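Local coordinates for protein L-lactate dehydrogenase (Trichomonas vaginalis, PDB 4UUL) that catalyses the NAD-dependent interconversion of pyruvate and L-lactate, and may also act on malate as its family relatives do, at residues N275-K280 with F303-W308; P281-S286 with H322-A327. The protein carries 1 engineered substitution. All blocks are in the same frame, centred on the assembly; numbering follows the deposited sequence.

Contact 1. Residues N275-K280 with F303-W308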
loop_
_atom_site.group_PDB
_atom_site.type_symbol
_atom_site.label_atom_id
_atom_site.label_comp_id
_atom_site.label_asym_id
_atom_site.label_seq_id
_atom_site.Cartn_x
_atom_site.Cartn_y
_atom_site.Cartn_z
ATOM N N ASN B 275 -34.820 4.066 11.237
ATOM C CA ASN B 275 -34.392 3.142 10.191
ATOM C C ASN B 275 -35.508 2.248 9.686
ATOM O O ASN B 275 -36.414 1.890 10.430
ATOM C CB ASN B 275 -33.162 2.323 10.617
ATOM C CG ASN B 275 -33.508 1.186 11.562
ATOM O OD1 ASN B 275 -33.894 0.088 11.154
ATOM N ND2 ASN B 275 -33.367 1.442 12.827
ATOM N N PRO B 276 -35.456 1.865 8.406
ATOM C CA PRO B 276 -36.644 1.154 7.912
ATOM C C PRO B 276 -36.545 -0.363 8.044
ATOM O O PRO B 276 -37.403 -1.062 7.483
ATOM C CB PRO B 276 -36.719 1.580 6.450
ATOM C CG PRO B 276 -35.278 1.769 6.083
ATOM C CD PRO B 276 -34.607 2.349 7.315
ATOM N N TYR B 277 -35.564 -0.870 8.810
ATOM C CA TYR B 277 -35.331 -2.326 8.855
ATOM C C TYR B 277 -35.619 -2.962 10.212
ATOM O O TYR B 277 -35.287 -4.121 10.459
ATOM C CB TYR B 277 -33.934 -2.639 8.343
ATOM C CG TYR B 277 -33.782 -2.180 6.907
ATOM C CD1 TYR B 277 -34.596 -2.687 5.894
ATOM C CD2 TYR B 277 -32.839 -1.228 6.565
ATOM C CE1 TYR B 277 -34.521 -2.204 4.591
ATOM C CE2 TYR B 277 -32.716 -0.774 5.258
ATOM C CZ TYR B 277 -33.545 -1.276 4.266
ATOM O OH TYR B 277 -33.491 -0.834 2.956
ATOM N N GLY B 278 -36.273 -2.203 11.098
ATOM C CA GLY B 278 -36.740 -2.775 12.342
ATOM C C GLY B 278 -35.643 -3.037 13.361
ATOM O O GLY B 278 -35.778 -3.950 14.198
ATOM N N ILE B 279 -34.580 -2.240 13.324
ATOM C CA ILE B 279 -33.491 -2.417 14.280
ATOM C C ILE B 279 -33.628 -1.359 15.383
ATOM O O ILE B 279 -33.870 -0.193 15.124
ATOM C CB ILE B 279 -32.123 -2.255 13.578
ATOM C CG1 ILE B 279 -32.068 -3.107 12.313
ATOM C CG2 ILE B 279 -30.998 -2.615 14.538
ATOM C CD1 ILE B 279 -32.350 -4.554 12.482
ATOM N N LYS B 280 -33.477 -1.807 16.605
ATOM C CA LYS B 280 -33.606 -0.937 17.770
ATOM C C LYS B 280 -32.385 -0.027 17.957
ATOM O O LYS B 280 -31.242 -0.493 17.852
ATOM C CB LYS B 280 -33.764 -1.806 18.989
ATOM C CG LYS B 280 -34.101 -1.026 20.229
ATOM C CD LYS B 280 -34.151 -1.884 21.479
ATOM C CE LYS B 280 -34.669 -1.103 22.668
ATOM N NZ LYS B 280 -36.124 -0.880 22.589
ATOM N N PHE B 303 -34.722 -1.975 0.422
ATOM C CA PHE B 303 -34.408 -3.392 0.461
ATOM C C PHE B 303 -35.539 -4.160 1.142
ATOM O O PHE B 303 -36.326 -3.612 1.924
ATOM C CB PHE B 303 -33.042 -3.636 1.115
ATOM C CG PHE B 303 -31.878 -3.132 0.248
ATOM C CD1 PHE B 303 -31.692 -3.676 -1.022
ATOM C CD2 PHE B 303 -31.031 -2.136 0.694
ATOM C CE1 PHE B 303 -30.672 -3.209 -1.846
ATOM C CE2 PHE B 303 -29.995 -1.685 -0.106
ATOM C CZ PHE B 303 -29.813 -2.213 -1.370
ATOM N N LYS B 304 -35.629 -5.445 0.834
ATOM C CA LYS B 304 -36.737 -6.273 1.306
ATOM C C LYS B 304 -36.259 -7.190 2.394
ATOM O O LYS B 304 -35.136 -7.711 2.346
ATOM C CB LYS B 304 -37.264 -7.114 0.167
ATOM C CG LYS B 304 -37.949 -6.277 -0.911
ATOM C CD LYS B 304 -38.796 -7.123 -1.853
ATOM C CE LYS B 304 -37.939 -8.058 -2.701
ATOM N NZ LYS B 304 -38.727 -8.617 -3.845
ATOM N N VAL B 305 -37.102 -7.381 3.389
ATOM C CA VAL B 305 -36.762 -8.247 4.491
ATOM C C VAL B 305 -37.685 -9.477 4.481
ATOM O O VAL B 305 -38.808 -9.435 4.963
ATOM C CB VAL B 305 -36.845 -7.519 5.838
ATOM C CG1 VAL B 305 -36.383 -8.450 6.966
ATOM C CG2 VAL B 305 -35.990 -6.242 5.839
ATOM N N ASN B 306 -37.180 -10.585 3.932
ATOM C CA ASN B 306 -37.918 -11.834 3.905
ATOM C C ASN B 306 -37.798 -12.505 5.267
ATOM O O ASN B 306 -37.155 -11.988 6.175
ATOM C CB ASN B 306 -37.564 -12.760 2.718
ATOM C CG ASN B 306 -36.166 -13.314 2.774
ATOM O OD1 ASN B 306 -35.445 -13.219 3.780
ATOM N ND2 ASN B 306 -35.741 -13.883 1.661
ATOM N N ASP B 307 -38.470 -13.627 5.459
ATOM C CA ASP B 307 -38.499 -14.263 6.773
ATOM C C ASP B 307 -37.103 -14.675 7.208
ATOM O O ASP B 307 -36.741 -14.519 8.357
ATOM C CB ASP B 307 -39.436 -15.494 6.791
ATOM C CG ASP B 307 -40.881 -15.128 6.707
ATOM O OD1 ASP B 307 -41.221 -13.953 6.927
ATOM O OD2 ASP B 307 -41.682 -16.031 6.425
ATOM N N TRP B 308 -36.294 -15.173 6.294
ATOM C CA TRP B 308 -34.926 -15.545 6.610
ATOM C C TRP B 308 -34.142 -14.345 7.108
ATOM O O TRP B 308 -33.508 -14.389 8.166
ATOM C CB TRP B 308 -34.226 -16.153 5.388
ATOM C CG TRP B 308 -32.753 -16.426 5.614
ATOM C CD1 TRP B 308 -32.210 -17.544 6.173
ATOM C CD2 TRP B 308 -31.643 -15.562 5.301
ATOM N NE1 TRP B 308 -30.832 -17.427 6.244
ATOM C CE2 TRP B 308 -30.466 -16.227 5.715
ATOM C CE3 TRP B 308 -31.540 -14.304 4.727
ATOM C CZ2 TRP B 308 -29.200 -15.686 5.556
ATOM C CZ3 TRP B 308 -30.261 -13.768 4.549
ATOM C CH2 TRP B 308 -29.125 -14.456 4.994
#
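Y277 reaches F303 with its phenol oxygen and V305 with CD1 of its ring, and these three residues account for the 159 Å² buried between the segments. Its CG stands anti to the carbonyl carbon (chi1 -61°), which carries the ring across to the chain at F303. There Y277 OH accepts a hydrogen bond from F303 N at 3.0 Å, bent to 149° at the hydrogen. The same OH is hydrogen-bonded to V300 O, so one hydroxyl joins the backbone N of F303 and the carbonyl of V300, three residues earlier. At the ring edge, F303 O lies in the ring plane, 3.5 Å from CE1 of Y277, while F303 CB sits 4.0 Å from Y277 CZ. V305 CB is directed toward the loop, and V305 CG2 meets Y277 CD1 obliquely at 3.8 Å. P276 CG sits over one face of the tyrosine ring, 3.7 Å above the plane and offset toward the rim; W183 adds an edge-to-face contact. The loop holds its own shape through N275, whose OD1 accepts from Y277 N at 3.0 Å, closing an Asx turn, and also from I279 N. The arrangement thus joins an Asx-turn loop between strands 265-270 and 284-291 to the chain entering helix 307-337, where N306 is the N-cap, in the alpha/beta C-terminal domain of the lactate/malate dehydrogenase fold.

Contact 2. Residues P281-S286 with H322-A327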
loop_
_atom_site.group_PDB
_atom_site.type_symbol
_atom_site.label_atom_id
_atom_site.label_comp_id
_atom_site.label_asym_id
_atom_site.label_seq_id
_atom_site.Cartn_x
_atom_site.Cartn_y
_atom_site.Cartn_z
ATOM N N PRO B 281 -32.578 1.252 18.270
ATOM C CA PRO B 281 -31.462 2.133 18.636
ATOM C C PRO B 281 -30.719 1.623 19.833
ATOM O O PRO B 281 -31.277 0.920 20.685
ATOM C CB PRO B 281 -32.145 3.450 18.958
ATOM C CG PRO B 281 -33.472 3.387 18.216
ATOM C CD PRO B 281 -33.887 1.966 18.258
ATOM N N GLY B 282 -29.423 1.938 19.870
ATOM C CA GLY B 282 -28.618 1.700 21.060
ATOM C C GLY B 282 -27.359 0.874 20.840
ATOM O O GLY B 282 -26.611 0.708 21.792
ATOM N N VAL B 283 -27.151 0.357 19.632
ATOM C CA VAL B 283 -25.944 -0.362 19.284
ATOM C C VAL B 283 -25.411 0.224 17.963
ATOM O O VAL B 283 -26.052 1.087 17.360
ATOM C CB VAL B 283 -26.164 -1.862 19.158
ATOM C CG1 VAL B 283 -26.503 -2.483 20.510
ATOM C CG2 VAL B 283 -27.230 -2.192 18.119
ATOM N N VAL B 284 -24.254 -0.279 17.546
ATOM C CA VAL B 284 -23.632 0.029 16.257
ATOM C C VAL B 284 -23.852 -1.207 15.402
ATOM O O VAL B 284 -23.480 -2.320 15.794
ATOM C CB VAL B 284 -22.161 0.400 16.442
ATOM C CG1 VAL B 284 -21.435 0.500 15.082
ATOM C CG2 VAL B 284 -22.032 1.664 17.244
ATOM N N PHE B 285 -24.467 -1.027 14.224
ATOM C CA PHE B 285 -25.027 -2.132 13.446
ATOM C C PHE B 285 -24.679 -1.881 11.978
ATOM O O PHE B 285 -24.835 -0.753 11.505
ATOM C CB PHE B 285 -26.545 -2.087 13.681
ATOM C CG PHE B 285 -27.328 -3.293 13.181
ATOM C CD1 PHE B 285 -27.691 -3.437 11.831
ATOM C CD2 PHE B 285 -27.773 -4.244 14.083
ATOM C CE1 PHE B 285 -28.421 -4.514 11.415
ATOM C CE2 PHE B 285 -28.511 -5.324 13.643
ATOM C CZ PHE B 285 -28.835 -5.477 12.338
ATOM N N SER B 286 -24.181 -2.910 11.276
ATOM C CA SER B 286 -23.877 -2.722 9.875
ATOM C C SER B 286 -25.152 -2.698 9.035
ATOM O O SER B 286 -26.019 -3.582 9.154
ATOM C CB SER B 286 -22.934 -3.827 9.378
ATOM O OG SER B 286 -22.580 -3.562 8.031
ATOM N N HIS B 322 -26.399 -7.798 23.675
ATOM C CA HIS B 322 -25.704 -8.627 24.664
ATOM C C HIS B 322 -24.225 -8.237 24.805
ATOM O O HIS B 322 -23.719 -8.129 25.920
ATOM C CB HIS B 322 -25.854 -10.082 24.295
ATOM C CG HIS B 322 -25.271 -10.979 25.307
ATOM N ND1 HIS B 322 -25.629 -10.924 26.635
ATOM C CD2 HIS B 322 -24.313 -11.924 25.212
ATOM C CE1 HIS B 322 -24.914 -11.794 27.314
ATOM N NE2 HIS B 322 -24.126 -12.431 26.474
ATOM N N GLU B 323 -23.529 -8.025 23.704
ATOM C CA GLU B 323 -22.141 -7.623 23.801
ATOM C C GLU B 323 -21.992 -6.290 24.544
ATOM O O GLU B 323 -21.078 -6.079 25.342
ATOM C CB GLU B 323 -21.455 -7.483 22.450
ATOM C CG GLU B 323 -21.320 -8.770 21.656
ATOM C CD GLU B 323 -20.319 -8.636 20.515
ATOM O OE1 GLU B 323 -19.750 -7.530 20.299
ATOM O OE2 GLU B 323 -20.066 -9.629 19.842
ATOM N N LYS B 324 -22.909 -5.374 24.247
ATOM C CA LYS B 324 -22.929 -4.086 24.913
ATOM C C LYS B 324 -23.079 -4.276 26.420
ATOM O O LYS B 324 -22.399 -3.629 27.197
ATOM C CB LYS B 324 -24.058 -3.212 24.331
ATOM C CG LYS B 324 -24.185 -1.866 24.991
ATOM C CD LYS B 324 -25.331 -1.077 24.408
ATOM C CE LYS B 324 -25.552 0.244 25.069
ATOM N NZ LYS B 324 -26.779 0.933 24.572
ATOM N N GLU B 325 -24.036 -5.109 26.814
ATOM C CA GLU B 325 -24.224 -5.407 28.207
ATOM C C GLU B 325 -22.951 -5.969 28.863
ATOM O O GLU B 325 -22.596 -5.614 29.982
ATOM C CB GLU B 325 -25.374 -6.408 28.351
ATOM C CG GLU B 325 -25.721 -6.816 29.793
ATOM C CD GLU B 325 -26.822 -7.896 29.761
ATOM O OE1 GLU B 325 -27.808 -7.725 29.004
ATOM O OE2 GLU B 325 -26.655 -8.930 30.419
ATOM N N ILE B 326 -22.264 -6.864 28.167
ATOM C CA ILE B 326 -21.042 -7.440 28.722
ATOM C C ILE B 326 -20.009 -6.340 28.963
ATOM O O ILE B 326 -19.368 -6.278 30.000
ATOM C CB ILE B 326 -20.439 -8.515 27.751
ATOM C CG1 ILE B 326 -21.338 -9.759 27.696
ATOM C CG2 ILE B 326 -18.992 -8.871 28.162
ATOM C CD1 ILE B 326 -20.979 -10.710 26.590
ATOM N N ALA B 327 -19.826 -5.464 27.974
ATOM C CA ALA B 327 -18.829 -4.403 28.035
ATOM C C ALA B 327 -19.169 -3.446 29.160
ATOM O O ALA B 327 -18.308 -3.131 29.982
ATOM C CB ALA B 327 -18.772 -3.644 26.700
#
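G282 O receives a hydrogen bond from the ammonium of K324, with NZ 2.8 Å from the oxygen. The donor lies in the carbonyl plane on a lone pair, at a C=O...N angle of 137°. The lysine gets there as a fully extended chain: CG is anti to the backbone N (chi1 178°) and every later torsion is also near 180°, so the side chain bridges two backbones whose closest CA atoms, those of V283 and K324, are 7.4 Å apart. Its last methylenes run past the same oxygen, CD at 3.4 Å and CE at 3.5 Å from G282 O. The same CD of K324 has V283 CG1 at 4.3 Å, a light apolar touch. E137 OE2 is a second, long and weak partner of NZ. On the same helix, E323 turns to other partners, forming a salt bridge with R97 and a hydrogen bond with T134. With only 100 Å² buried, the link between the turn just before strand 284-291 and helix 307-337 rests mainly on one charged donor held by a neutral carbonyl, and the weak carboxylate partner would probably add modest electrostatic support.

Overall arrangement
Both contacts are partly buried and tie the chain from N275 to S286 to helix 307-337 or its entry, within the alpha/beta C-terminal domain. Contact 1 lies at the helix start, its centre about 22 Å from the centre of the chain; that of contact 2, farther along the same helix, is about 15 Å from it. The chemistry changes between them: contact 1 combines an aromatic ring and its hydroxyl with backbone and aliphatic groups, whereas contact 2 depends on a lysine reaching a carbonyl. Their centres are about 18 Å apart, yet the segments themselves meet where I279 CD1 packs on F285 CZ at 3.6 Å, though neither residue takes part in its own contact. Neither contact is touched by the other subunit.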